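Long-range contacts in tRNA-5-methyluridine(54) 2-sulfurtransferase (Pyrococcus horikoshii OT3, PDB 5MKP), which catalyses the ATP-dependent 2-thiolation of 5-methyluridine at position 54 of tRNA, with a [4Fe-4S] cluster that probably carries the sulfur: residues L47-R52 with L73-E78; K102-P107 with V214-I219; L167-L172 with L232-V237. All blocks are in the same frame, centred on the assembly; numbering follows the deposited sequence.

Interaction 1. Residues L47-R52 with L73-E78; sequences LTKDER and LGYNIE
Lys49 runs extended through chi2 and chi3, then turns at chi4 (74°), laying its chain across one face of the Tyr75 ring; Tyr75 presents that ring with CG beside its own backbone N (chi1 -77°). Lys49 precedes, and Tyr75 lies within, a beta-alpha-beta crossover of the PP-loop domain: strand 52-56, helix 61-73, then the adjacent parallel strand 76-83. Lysine is long enough for its aliphatic part to cover the ring while NZ still reaches Leu73 O. Its NZ stands 3.9 Å from the Tyr75 ring centroid in a cation-pi contact, its CG makes a CH-pi contact over the same face, and NZ gives a weak hydrogen bond to Leu73 O at 3.3 Å. That carbonyl lies at the helix end, where Gly74, with positive phi, forms a Schellman motif; the lysine charge probably offsets the partial negative charge of the carbonyls there. Leu47 adds an apolar approach, its CB 3.8 Å from Tyr75 CE1, and both side chains also pack on Ile41 and Ile53. One water joins the backbones, accepting from Asn76 N at 2.8 Å and lying 2.9 Å from Lys49 O and 2.7 Å from Glu51 O, where the Thr48-Glu51 type I turn curls round it. Arg52 and Glu78 form a salt bridge. Their other ends are also engaged, Arg52 NH2 by Asn149 O and Glu78 OE2 by His109 NE2, which should fix both flat groups. Arg52 NH1 points nearly straight (160°) at Glu78 OE1, 3.1 Å away; OE1 lies in the guanidinium plane, whereas NH1 meets the carboxylate from above its plane.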
ATOM      1  N   LEU A  47       8.104  11.712   4.032  1.00 70.76           N
ATOM      2  CA  LEU A  47       8.418  12.350   2.745  1.00 69.88           C
ATOM      3  C   LEU A  47       8.752  13.824   2.883  1.00 76.72           C
ATOM      4  O   LEU A  47       8.477  14.451   3.911  1.00 77.15           O
ATOM      5  CB  LEU A  47       7.218  12.218   1.778  1.00 67.96           C
ATOM      6  CG  LEU A  47       6.603  10.833   1.576  1.00 69.40           C
ATOM      7  CD1 LEU A  47       5.106  10.929   1.340  1.00 67.57           C
ATOM      8  CD2 LEU A  47       7.314  10.075   0.490  1.00 70.03           C
ATOM      9  N   THR A  48       9.342  14.375   1.814  1.00 75.25           N
ATOM     10  CA  THR A  48       9.672  15.786   1.624  1.00 76.80           C
ATOM     11  C   THR A  48       9.151  16.139   0.236  1.00 81.12           C
ATOM     12  O   THR A  48       9.059  15.259  -0.626  1.00 79.01           O
ATOM     13  CB  THR A  48      11.173  16.087   1.821  1.00 85.40           C
ATOM     14  OG1 THR A  48      11.965  15.366   0.878  1.00 82.86           O
ATOM     15  CG2 THR A  48      11.655  15.816   3.239  1.00 85.17           C
ATOM     16  N   LYS A  49       8.787  17.408   0.020  1.00 80.34           N
ATOM     17  CA  LYS A  49       8.209  17.838  -1.252  1.00 80.59           C
ATOM     18  C   LYS A  49       9.187  17.846  -2.438  1.00 86.83           C
ATOM     19  O   LYS A  49       8.727  17.929  -3.578  1.00 86.93           O
ATOM     20  CB  LYS A  49       7.500  19.178  -1.106  1.00 83.29           C
ATOM     21  CG  LYS A  49       6.026  18.971  -0.823  1.00 86.90           C
ATOM     22  CD  LYS A  49       5.399  20.211  -0.244  1.00 90.86           C
ATOM     23  CE  LYS A  49       3.932  20.021  -0.017  1.00 82.40           C
ATOM     24  NZ  LYS A  49       3.668  19.162   1.160  1.00 76.17           N
ATOM     25  N   ASP A  50      10.505  17.702  -2.189  1.00 84.70           N
ATOM     26  CA  ASP A  50      11.513  17.631  -3.253  1.00 85.45           C
ATOM     27  C   ASP A  50      11.513  16.231  -3.916  1.00 85.28           C
ATOM     28  O   ASP A  50      11.977  16.097  -5.054  1.00 84.90           O
ATOM     29  CB  ASP A  50      12.927  17.987  -2.711  1.00 90.08           C
ATOM     30  CG  ASP A  50      13.535  16.961  -1.748  1.00107.35           C
ATOM     31  OD1 ASP A  50      14.140  15.969  -2.230  1.00108.41           O
ATOM     32  OD2 ASP A  50      13.436  17.167  -0.515  1.00114.67           O
ATOM     33  N   GLU A  51      11.014  15.195  -3.191  1.00 78.14           N
ATOM     34  CA  GLU A  51      11.011  13.798  -3.643  1.00 75.78           C
ATOM     35  C   GLU A  51      10.010  13.432  -4.743  1.00 77.01           C
ATOM     36  O   GLU A  51       8.880  13.922  -4.771  1.00 75.47           O
ATOM     37  CB  GLU A  51      10.818  12.844  -2.462  1.00 76.17           C
ATOM     38  CG  GLU A  51      12.094  12.555  -1.695  1.00 84.57           C
ATOM     39  CD  GLU A  51      11.913  11.644  -0.496  1.00 94.49           C
ATOM     40  OE1 GLU A  51      11.056  11.959   0.361  1.00 70.41           O
ATOM     41  OE2 GLU A  51      12.647  10.633  -0.398  1.00 91.61           O
ATOM     42  N   ARG A  52      10.458  12.534  -5.641  1.00 72.29           N
ATOM     43  CA  ARG A  52       9.676  11.937  -6.718  1.00 70.17           C
ATOM     44  C   ARG A  52       9.140  10.621  -6.128  1.00 69.45           C
ATOM     45  O   ARG A  52       9.908   9.676  -5.890  1.00 67.90           O
ATOM     46  CB  ARG A  52      10.547  11.678  -7.959  1.00 71.14           C
ATOM     47  CG  ARG A  52      10.400  12.745  -9.016  1.00 85.86           C
ATOM     48  CD  ARG A  52      11.128  12.390 -10.293  1.00 98.16           C
ATOM     49  NE  ARG A  52      10.332  11.535 -11.177  1.00100.15           N
ATOM     50  CZ  ARG A  52      10.788  10.423 -11.751  1.00107.34           C
ATOM     51  NH1 ARG A  52      10.013   9.728 -12.572  1.00 86.60           N
ATOM     52  NH2 ARG A  52      12.025  10.004 -11.513  1.00 94.82           N
ATOM     53  N   LEU A  73      -2.060  17.405  -1.154  1.00 61.34           N
ATOM     54  CA  LEU A  73      -1.100  17.980  -0.220  1.00 62.02           C
ATOM     55  C   LEU A  73       0.041  18.689  -0.926  1.00 68.02           C
ATOM     56  O   LEU A  73       0.751  19.461  -0.290  1.00 69.33           O
ATOM     57  CB  LEU A  73      -0.564  16.913   0.746  1.00 61.09           C
ATOM     58  CG  LEU A  73      -1.556  16.318   1.732  1.00 64.22           C
ATOM     59  CD1 LEU A  73      -0.940  15.105   2.420  1.00 63.35           C
ATOM     60  CD2 LEU A  73      -2.037  17.369   2.754  1.00 66.27           C
ATOM     61  N   GLY A  74       0.200  18.428  -2.223  1.00 64.43           N
ATOM     62  CA  GLY A  74       1.216  19.065  -3.052  1.00 64.92           C
ATOM     63  C   GLY A  74       2.494  18.285  -3.262  1.00 69.13           C
ATOM     64  O   GLY A  74       3.540  18.885  -3.496  1.00 69.57           O
ATOM     65  N   TYR A  75       2.431  16.949  -3.187  1.00 66.22           N
ATOM     66  CA  TYR A  75       3.611  16.108  -3.400  1.00 65.92           C
ATOM     67  C   TYR A  75       3.808  15.796  -4.896  1.00 71.04           C
ATOM     68  O   TYR A  75       2.848  15.853  -5.681  1.00 70.88           O
ATOM     69  CB  TYR A  75       3.548  14.825  -2.517  1.00 65.20           C
ATOM     70  CG  TYR A  75       3.887  15.090  -1.062  1.00 66.71           C
ATOM     71  CD1 TYR A  75       5.212  15.129  -0.628  1.00 69.64           C
ATOM     72  CD2 TYR A  75       2.890  15.385  -0.136  1.00 66.83           C
ATOM     73  CE1 TYR A  75       5.534  15.424   0.698  1.00 70.17           C
ATOM     74  CE2 TYR A  75       3.201  15.695   1.191  1.00 67.95           C
ATOM     75  CZ  TYR A  75       4.525  15.714   1.605  1.00 72.74           C
ATOM     76  OH  TYR A  75       4.848  16.057   2.900  1.00 68.05           O
ATOM     77  N   ASN A  76       5.048  15.493  -5.296  1.00 68.26           N
ATOM     78  CA  ASN A  76       5.321  15.115  -6.685  1.00 68.43           C
ATOM     79  C   ASN A  76       5.098  13.602  -6.822  1.00 70.82           C
ATOM     80  O   ASN A  76       5.971  12.800  -6.476  1.00 70.13           O
ATOM     81  CB  ASN A  76       6.737  15.540  -7.121  1.00 70.89           C
ATOM     82  CG  ASN A  76       7.011  15.400  -8.603  1.00 95.13           C
ATOM     83  OD1 ASN A  76       8.158  15.250  -9.026  1.00 85.09           O
ATOM     84  ND2 ASN A  76       5.976  15.482  -9.437  1.00 93.50           N
ATOM     85  N   ILE A  77       3.901  13.208  -7.262  1.00 66.94           N
ATOM     86  CA  ILE A  77       3.597  11.783  -7.354  1.00 65.91           C
ATOM     87  C   ILE A  77       3.312  11.314  -8.760  1.00 68.71           C
ATOM     88  O   ILE A  77       2.778  12.054  -9.588  1.00 69.89           O
ATOM     89  CB  ILE A  77       2.477  11.311  -6.371  1.00 68.98           C
ATOM     90  CG1 ILE A  77       1.100  11.898  -6.704  1.00 69.61           C
ATOM     91  CG2 ILE A  77       2.851  11.572  -4.906  1.00 71.22           C
ATOM     92  CD1 ILE A  77       0.032  10.839  -6.859  1.00 78.42           C
ATOM     93  N   GLU A  78       3.706  10.065  -9.017  1.00 63.91           N
ATOM     94  CA  GLU A  78       3.456   9.276 -10.219  1.00 62.49           C
ATOM     95  C   GLU A  78       2.934   7.970  -9.690  1.00 62.78           C
ATOM     96  O   GLU A  78       3.231   7.639  -8.548  1.00 62.19           O
ATOM     97  CB  GLU A  78       4.711   9.085 -11.082  1.00 64.46           C
ATOM     98  CG  GLU A  78       4.959  10.278 -11.988  1.00 76.17           C
ATOM     99  CD  GLU A  78       6.211  10.239 -12.841  1.00 95.51           C
ATOM    100  OE1 GLU A  78       7.192  10.932 -12.484  1.00 97.02           O
ATOM    101  OE2 GLU A  78       6.191   9.570 -13.900  1.00 81.43           O
TER
HETATM  102  O   HOH W   1       7.131  15.550  -3.501  1.00 81.77           O

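Interaction 2. Residues K102-P107 with V214-I219; sequences KLIGAP and VGLEYI
Leu103 and Leu216 carry the apolar part of this contact. With CG of Leu103 swung opposite its backbone N (chi1 175°), one branch is sent across: Leu103 CD2 lies 3.8 Å from Leu216 CD2 and 3.9 Å from Leu216 CG, so a single methyl rests against one branch of the other leucine. Ile104 approaches the same Leu216 branch from the next position on its helix, Ile104 CD1 to Leu216 CD2 at 4.3 Å, and also packs on Ala67 and Lys71 of helix 61-73. Branched aliphatic residues suit a seam with no hydrogen bond between the two segments.

The second kind of contact is van der Waals packing of a methyl on backbone. Leu103 CD2 is 4.1 Å from Val214 O and 4.2 Å from Gly215 O, where the chain turns after helix 204-213. Both segments belong to the PP-loop domain; 102-107 takes in the last turn of helix 90-104 and its exit, and 214-219 comes just after helix 204-213. Helix 90-104 is the helix of a beta-alpha-beta unit joining the adjacent parallel strands 76-83 and 108-112, and closes in a Schellman motif with Gly105 as its C-prime residue. Gly215 likewise leaves its helix with positive phi (86°), a conformation easily adopted without a side chain.

Polar links lie around this seam. Lys71 NZ gives a hydrogen bond to Gly105 O, and Gln100 NE2 gives one to Glu217 O, tying 214-219 to helix 90-104.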
ATOM      1  N   LYS A 102      -6.741   9.481 -13.459  1.00 65.73           N
ATOM      2  CA  LYS A 102      -7.251  10.549 -14.326  1.00 66.99           C
ATOM      3  C   LYS A 102      -7.880  11.639 -13.443  1.00 72.25           C
ATOM      4  O   LYS A 102      -7.583  12.818 -13.628  1.00 72.54           O
ATOM      5  CB  LYS A 102      -8.277   9.999 -15.335  1.00 69.67           C
ATOM      6  CG  LYS A 102      -8.605  10.965 -16.460  1.00 85.92           C
ATOM      7  CD  LYS A 102      -9.716  10.439 -17.349  1.00 99.06           C
ATOM      8  CE  LYS A 102     -10.285  11.524 -18.238  1.00108.28           C
ATOM      9  NZ  LYS A 102     -11.378  12.273 -17.568  1.00107.37           N
ATOM     10  N   LEU A 103      -8.718  11.230 -12.469  1.00 69.47           N
ATOM     11  CA  LEU A 103      -9.379  12.112 -11.504  1.00 70.19           C
ATOM     12  C   LEU A 103      -8.323  12.811 -10.640  1.00 75.22           C
ATOM     13  O   LEU A 103      -8.366  14.031 -10.507  1.00 75.76           O
ATOM     14  CB  LEU A 103     -10.341  11.296 -10.632  1.00 69.91           C
ATOM     15  CG  LEU A 103     -11.027  12.045  -9.503  1.00 74.96           C
ATOM     16  CD1 LEU A 103     -12.327  12.713  -9.980  1.00 76.10           C
ATOM     17  CD2 LEU A 103     -11.289  11.121  -8.331  1.00 74.50           C
ATOM     18  N   ILE A 104      -7.361  12.029 -10.081  1.00 70.96           N
ATOM     19  CA  ILE A 104      -6.227  12.509  -9.275  1.00 69.16           C
ATOM     20  C   ILE A 104      -5.373  13.483 -10.119  1.00 72.28           C
ATOM     21  O   ILE A 104      -4.932  14.523  -9.616  1.00 74.05           O
ATOM     22  CB  ILE A 104      -5.391  11.312  -8.733  1.00 70.50           C
ATOM     23  CG1 ILE A 104      -6.218  10.472  -7.743  1.00 70.89           C
ATOM     24  CG2 ILE A 104      -4.090  11.786  -8.078  1.00 70.44           C
ATOM     25  CD1 ILE A 104      -5.805   9.020  -7.595  1.00 78.62           C
ATOM     26  N   GLY A 105      -5.194  13.157 -11.392  1.00 65.45           N
ATOM     27  CA  GLY A 105      -4.366  13.958 -12.283  1.00 65.49           C
ATOM     28  C   GLY A 105      -2.907  13.585 -12.127  1.00 67.55           C
ATOM     29  O   GLY A 105      -2.023  14.442 -12.163  1.00 67.08           O
ATOM     30  N   ALA A 106      -2.659  12.287 -11.959  1.00 63.31           N
ATOM     31  CA  ALA A 106      -1.331  11.735 -11.788  1.00 63.23           C
ATOM     32  C   ALA A 106      -0.997  10.805 -12.949  1.00 66.20           C
ATOM     33  O   ALA A 106      -1.881  10.049 -13.391  1.00 65.04           O
ATOM     34  CB  ALA A 106      -1.265  10.962 -10.474  1.00 63.52           C
ATOM     35  N   PRO A 107       0.276  10.813 -13.428  1.00 62.21           N
ATOM     36  CA  PRO A 107       0.668   9.874 -14.502  1.00 61.49           C
ATOM     37  C   PRO A 107       0.608   8.427 -14.006  1.00 64.14           C
ATOM     38  O   PRO A 107       1.018   8.155 -12.880  1.00 62.61           O
ATOM     39  CB  PRO A 107       2.117  10.283 -14.832  1.00 63.58           C
ATOM     40  CG  PRO A 107       2.322  11.599 -14.184  1.00 67.87           C
ATOM     41  CD  PRO A 107       1.422  11.638 -12.999  1.00 63.34           C
ATOM     42  N   VAL A 214     -14.864  12.169  -2.068  1.00 69.92           N
ATOM     43  CA  VAL A 214     -14.084  12.820  -3.133  1.00 68.51           C
ATOM     44  C   VAL A 214     -14.414  12.252  -4.541  1.00 72.87           C
ATOM     45  O   VAL A 214     -13.877  12.748  -5.535  1.00 73.67           O
ATOM     46  CB  VAL A 214     -12.553  12.843  -2.856  1.00 70.03           C
ATOM     47  CG1 VAL A 214     -12.245  13.451  -1.489  1.00 69.43           C
ATOM     48  CG2 VAL A 214     -11.922  11.457  -3.010  1.00 68.47           C
ATOM     49  N   GLY A 215     -15.283  11.244  -4.605  1.00 67.97           N
ATOM     50  CA  GLY A 215     -15.721  10.661  -5.865  1.00 67.81           C
ATOM     51  C   GLY A 215     -14.863   9.572  -6.475  1.00 71.63           C
ATOM     52  O   GLY A 215     -15.035   9.264  -7.654  1.00 71.19           O
ATOM     53  N   LEU A 216     -13.966   8.952  -5.681  1.00 68.06           N
ATOM     54  CA  LEU A 216     -13.126   7.833  -6.112  1.00 66.36           C
ATOM     55  C   LEU A 216     -13.931   6.528  -6.168  1.00 71.94           C
ATOM     56  O   LEU A 216     -14.612   6.185  -5.209  1.00 72.22           O
ATOM     57  CB  LEU A 216     -11.929   7.660  -5.168  1.00 64.88           C
ATOM     58  CG  LEU A 216     -10.703   8.533  -5.438  1.00 67.71           C
ATOM     59  CD1 LEU A 216      -9.829   8.622  -4.212  1.00 66.22           C
ATOM     60  CD2 LEU A 216      -9.887   7.990  -6.602  1.00 69.89           C
ATOM     61  N   GLU A 217     -13.874   5.822  -7.304  1.00 70.25           N
ATOM     62  CA  GLU A 217     -14.533   4.528  -7.507  1.00 70.86           C
ATOM     63  C   GLU A 217     -13.431   3.479  -7.477  1.00 72.45           C
ATOM     64  O   GLU A 217     -12.381   3.666  -8.101  1.00 71.63           O
ATOM     65  CB  GLU A 217     -15.327   4.497  -8.821  1.00 73.68           C
ATOM     66  CG  GLU A 217     -16.586   5.355  -8.793  1.00 88.97           C
ATOM     67  CD  GLU A 217     -17.315   5.509 -10.118  1.00117.76           C
ATOM     68  OE1 GLU A 217     -16.669   5.882 -11.124  1.00114.13           O
ATOM     69  OE2 GLU A 217     -18.550   5.300 -10.136  1.00115.92           O
ATOM     70  N   TYR A 218     -13.622   2.427  -6.669  1.00 67.91           N
ATOM     71  CA  TYR A 218     -12.601   1.394  -6.446  1.00 65.99           C
ATOM     72  C   TYR A 218     -13.170  -0.024  -6.460  1.00 69.23           C
ATOM     73  O   TYR A 218     -14.389  -0.202  -6.334  1.00 68.47           O
ATOM     74  CB  TYR A 218     -11.879   1.654  -5.094  1.00 65.48           C
ATOM     75  CG  TYR A 218     -12.798   1.650  -3.883  1.00 65.74           C
ATOM     76  CD1 TYR A 218     -13.397   2.823  -3.433  1.00 67.45           C
ATOM     77  CD2 TYR A 218     -13.067   0.472  -3.188  1.00 66.49           C
ATOM     78  CE1 TYR A 218     -14.242   2.825  -2.324  1.00 67.92           C
ATOM     79  CE2 TYR A 218     -13.922   0.460  -2.084  1.00 67.51           C
ATOM     80  CZ  TYR A 218     -14.510   1.640  -1.657  1.00 72.54           C
ATOM     81  OH  TYR A 218     -15.358   1.637  -0.574  1.00 71.06           O
ATOM     82  N   ILE A 219     -12.268  -1.027  -6.560  1.00 65.99           N
ATOM     83  CA  ILE A 219     -12.592  -2.454  -6.475  1.00 67.07           C
ATOM     84  C   ILE A 219     -12.343  -2.967  -5.064  1.00 74.16           C
ATOM     85  O   ILE A 219     -11.311  -2.647  -4.458  1.00 70.30           O
ATOM     86  CB  ILE A 219     -11.942  -3.360  -7.566  1.00 70.08           C
ATOM     87  CG1 ILE A 219     -10.437  -3.100  -7.750  1.00 69.65           C
ATOM     88  CG2 ILE A 219     -12.667  -3.196  -8.897  1.00 72.21           C
ATOM     89  CD1 ILE A 219      -9.522  -3.958  -6.993  1.00 73.18           C
TER

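Interaction 3. Residues L167-L172 with L232-V237; sequences LLNNIL and LDMKGV
Met234 is the bump of this contact, and the hollow it enters lies along helix 167-172 between Leu168, Asn169 and Leu172. Its chain bends at chi2 (-64°), laying the thioether along the neighbouring helix. Met234 SD is 3.7 Å from Leu172 CD1 and 3.8 Å from Leu168 CD2, and Met234 CE is also 3.7 Å from Leu172 CD1. On the Asn169 flank the fit is looser, with Met234 CG 4.2 Å from Asn169 CB. An unbranched, pliable methionine can thread between two leucines one turn apart.

A smaller bump goes the other way. Leu168, its CG carried opposite the backbone N (chi1 -160°), pushes CD2 into the notch between Met234 SD and Val237 CG1, the latter 3.8 Å from Leu168 CD2. The short beta-branched valine makes a low wall for this notch. These residues belong to a steep helix-helix crossing: the axes of the two segments approach to 9.7 Å at 111°, so the interlock is brief and confined to about one turn of each. Helix 160-172 lies in the PP-loop domain; helix 230-244 follows in the chain the segment that carries the cluster ligand Cys223.

Beside the apolar patch, the amide of Asn169 bridges the crossing just before 232-237, its OD1 taking part in a hydrogen bond with Thr230 OG1.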
ATOM      1  N   LEU A 167      -0.311  -7.386  12.156  1.00 62.65           N
ATOM      2  CA  LEU A 167       0.397  -7.564  13.428  1.00 63.13           C
ATOM      3  C   LEU A 167      -0.151  -8.772  14.157  1.00 64.39           C
ATOM      4  O   LEU A 167       0.619  -9.629  14.564  1.00 64.69           O
ATOM      5  CB  LEU A 167       0.221  -6.342  14.342  1.00 64.05           C
ATOM      6  CG  LEU A 167       1.229  -5.245  14.223  1.00 70.11           C
ATOM      7  CD1 LEU A 167       0.884  -4.108  15.176  1.00 70.96           C
ATOM      8  CD2 LEU A 167       2.650  -5.774  14.430  1.00 73.44           C
ATOM      9  N   LEU A 168      -1.489  -8.837  14.308  1.00 59.88           N
ATOM     10  CA  LEU A 168      -2.195  -9.907  14.990  1.00 60.40           C
ATOM     11  C   LEU A 168      -1.947 -11.250  14.352  1.00 68.05           C
ATOM     12  O   LEU A 168      -1.682 -12.207  15.074  1.00 70.95           O
ATOM     13  CB  LEU A 168      -3.692  -9.603  15.037  1.00 59.76           C
ATOM     14  CG  LEU A 168      -4.511 -10.329  16.081  1.00 63.78           C
ATOM     15  CD1 LEU A 168      -3.951 -10.113  17.495  1.00 64.35           C
ATOM     16  CD2 LEU A 168      -5.945  -9.897  16.009  1.00 64.05           C
ATOM     17  N   ASN A 169      -2.006 -11.325  13.017  1.00 64.44           N
ATOM     18  CA  ASN A 169      -1.771 -12.559  12.283  1.00 65.30           C
ATOM     19  C   ASN A 169      -0.351 -13.047  12.506  1.00 70.83           C
ATOM     20  O   ASN A 169      -0.153 -14.229  12.776  1.00 72.46           O
ATOM     21  CB  ASN A 169      -2.033 -12.361  10.778  1.00 66.52           C
ATOM     22  CG  ASN A 169      -1.584 -13.526   9.932  1.00 86.51           C
ATOM     23  OD1 ASN A 169      -2.178 -14.599   9.954  1.00 87.63           O
ATOM     24  ND2 ASN A 169      -0.481 -13.365   9.226  1.00 78.11           N
ATOM     25  N   ASN A 170       0.628 -12.141  12.409  1.00 67.21           N
ATOM     26  CA  ASN A 170       2.027 -12.506  12.562  1.00 68.23           C
ATOM     27  C   ASN A 170       2.402 -12.852  13.964  1.00 72.46           C
ATOM     28  O   ASN A 170       3.320 -13.639  14.148  1.00 74.89           O
ATOM     29  CB  ASN A 170       2.952 -11.447  12.000  1.00 72.19           C
ATOM     30  CG  ASN A 170       3.056 -11.477  10.501  1.00 89.50           C
ATOM     31  OD1 ASN A 170       2.968 -12.519   9.836  1.00 82.21           O
ATOM     32  ND2 ASN A 170       3.273 -10.325   9.948  1.00 83.08           N
ATOM     33  N   ILE A 171       1.719 -12.284  14.955  1.00 66.81           N
ATOM     34  CA  ILE A 171       1.986 -12.635  16.339  1.00 67.47           C
ATOM     35  C   ILE A 171       1.382 -14.020  16.615  1.00 70.15           C
ATOM     36  O   ILE A 171       2.000 -14.821  17.309  1.00 70.81           O
ATOM     37  CB  ILE A 171       1.490 -11.548  17.310  1.00 70.90           C
ATOM     38  CG1 ILE A 171       2.483 -10.391  17.363  1.00 71.12           C
ATOM     39  CG2 ILE A 171       1.251 -12.133  18.708  1.00 72.92           C
ATOM     40  CD1 ILE A 171       1.827  -9.061  17.564  1.00 82.54           C
ATOM     41  N   LEU A 172       0.203 -14.303  16.045  1.00 65.25           N
ATOM     42  CA  LEU A 172      -0.461 -15.592  16.186  1.00 66.02           C
ATOM     43  C   LEU A 172       0.370 -16.745  15.574  1.00 70.09           C
ATOM     44  O   LEU A 172       0.376 -17.837  16.131  1.00 68.82           O
ATOM     45  CB  LEU A 172      -1.878 -15.534  15.593  1.00 65.53           C
ATOM     46  CG  LEU A 172      -2.986 -15.003  16.523  1.00 69.57           C
ATOM     47  CD1 LEU A 172      -4.173 -14.556  15.722  1.00 68.52           C
ATOM     48  CD2 LEU A 172      -3.462 -16.065  17.509  1.00 70.73           C
ATOM     49  N   LEU A 232      -8.971 -10.877   7.012  1.00 96.78           N
ATOM     50  CA  LEU A 232     -10.397 -10.544   7.119  1.00 96.02           C
ATOM     51  C   LEU A 232     -10.990 -10.946   8.466  1.00 98.57           C
ATOM     52  O   LEU A 232     -11.889 -10.262   8.967  1.00 98.55           O
ATOM     53  CB  LEU A 232     -11.198 -11.156   5.974  1.00 96.30           C
ATOM     54  CG  LEU A 232     -11.179 -10.362   4.684  1.00 99.94           C
ATOM     55  CD1 LEU A 232     -11.263 -11.286   3.483  1.00100.44           C
ATOM     56  CD2 LEU A 232     -12.262  -9.279   4.678  1.00100.61           C
ATOM     57  N   ASP A 233     -10.469 -12.047   9.056  1.00 93.25           N
ATOM     58  CA  ASP A 233     -10.869 -12.558  10.368  1.00 92.14           C
ATOM     59  C   ASP A 233     -10.279 -11.630  11.434  1.00 90.36           C
ATOM     60  O   ASP A 233     -10.990 -11.261  12.376  1.00 90.19           O
ATOM     61  CB  ASP A 233     -10.366 -14.005  10.582  1.00 94.78           C
ATOM     62  CG  ASP A 233     -10.492 -14.936   9.388  1.00107.29           C
ATOM     63  OD1 ASP A 233     -11.531 -14.879   8.696  1.00109.45           O
ATOM     64  OD2 ASP A 233      -9.568 -15.751   9.171  1.00112.83           O
ATOM     65  N   MET A 234      -8.986 -11.232  11.256  1.00 81.64           N
ATOM     66  CA  MET A 234      -8.254 -10.345  12.165  1.00 79.19           C
ATOM     67  C   MET A 234      -8.904  -8.980  12.267  1.00 79.41           C
ATOM     68  O   MET A 234      -9.020  -8.452  13.363  1.00 79.85           O
ATOM     69  CB  MET A 234      -6.766 -10.208  11.791  1.00 80.70           C
ATOM     70  CG  MET A 234      -6.023 -11.525  11.664  1.00 85.09           C
ATOM     71  SD  MET A 234      -5.902 -12.500  13.185  1.00 91.34           S
ATOM     72  CE  MET A 234      -5.872 -14.145  12.483  1.00 89.01           C
ATOM     73  N   LYS A 235      -9.370  -8.432  11.143  1.00 73.21           N
ATOM     74  CA  LYS A 235     -10.023  -7.128  11.122  1.00 72.12           C
ATOM     75  C   LYS A 235     -11.329  -7.151  11.880  1.00 77.07           C
ATOM     76  O   LYS A 235     -11.593  -6.212  12.631  1.00 77.88           O
ATOM     77  CB  LYS A 235     -10.200  -6.585   9.697  1.00 73.13           C
ATOM     78  CG  LYS A 235      -8.987  -5.810   9.198  1.00 71.28           C
ATOM     79  CD  LYS A 235      -9.110  -5.433   7.742  1.00 69.01           C
ATOM     80  CE  LYS A 235      -7.851  -4.763   7.238  1.00 74.43           C
ATOM     81  NZ  LYS A 235      -8.054  -4.077   5.931  1.00 79.18           N
ATOM     82  N   GLY A 236     -12.096  -8.233  11.727  1.00 72.94           N
ATOM     83  CA  GLY A 236     -13.358  -8.423  12.435  1.00 73.76           C
ATOM     84  C   GLY A 236     -13.141  -8.564  13.933  1.00 79.01           C
ATOM     85  O   GLY A 236     -13.870  -7.963  14.735  1.00 80.13           O
ATOM     86  N   VAL A 237     -12.091  -9.332  14.312  1.00 73.49           N
ATOM     87  CA  VAL A 237     -11.664  -9.535  15.693  1.00 73.17           C
ATOM     88  C   VAL A 237     -11.356  -8.165  16.325  1.00 76.06           C
ATOM     89  O   VAL A 237     -11.956  -7.803  17.343  1.00 76.73           O
ATOM     90  CB  VAL A 237     -10.453 -10.514  15.746  1.00 76.43           C
ATOM     91  CG1 VAL A 237      -9.599 -10.305  16.993  1.00 76.37           C
ATOM     92  CG2 VAL A 237     -10.922 -11.960  15.655  1.00 77.02           C
TER

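Overall arrangement
Interactions 1 and 2 are neighbours: strand 76-83 and helix 90-104 follow each other in the chain, and the two contacts touch where Glu78 CG meets Pro107 CG at 3.7 Å and Ile77 CD1 meets Ala106 CB at 3.8 Å. Their centres are 18 Å apart. Interaction 3 lies on the opposite side of the chain's centre from both, its centre 33 Å from interaction 1 and 30 Å from interaction 2. Among the ATP-binding residues, Ala56 is about 11 Å from the Glu78 side chain and 12 Å from that of Ile104; Gly157 is about 11 Å from those of Leu47 and Leu216. In interaction 3, the Asn169 side chain is about 12 Å from the iron-sulfur cluster held by Cys131, Cys134 and Cys223.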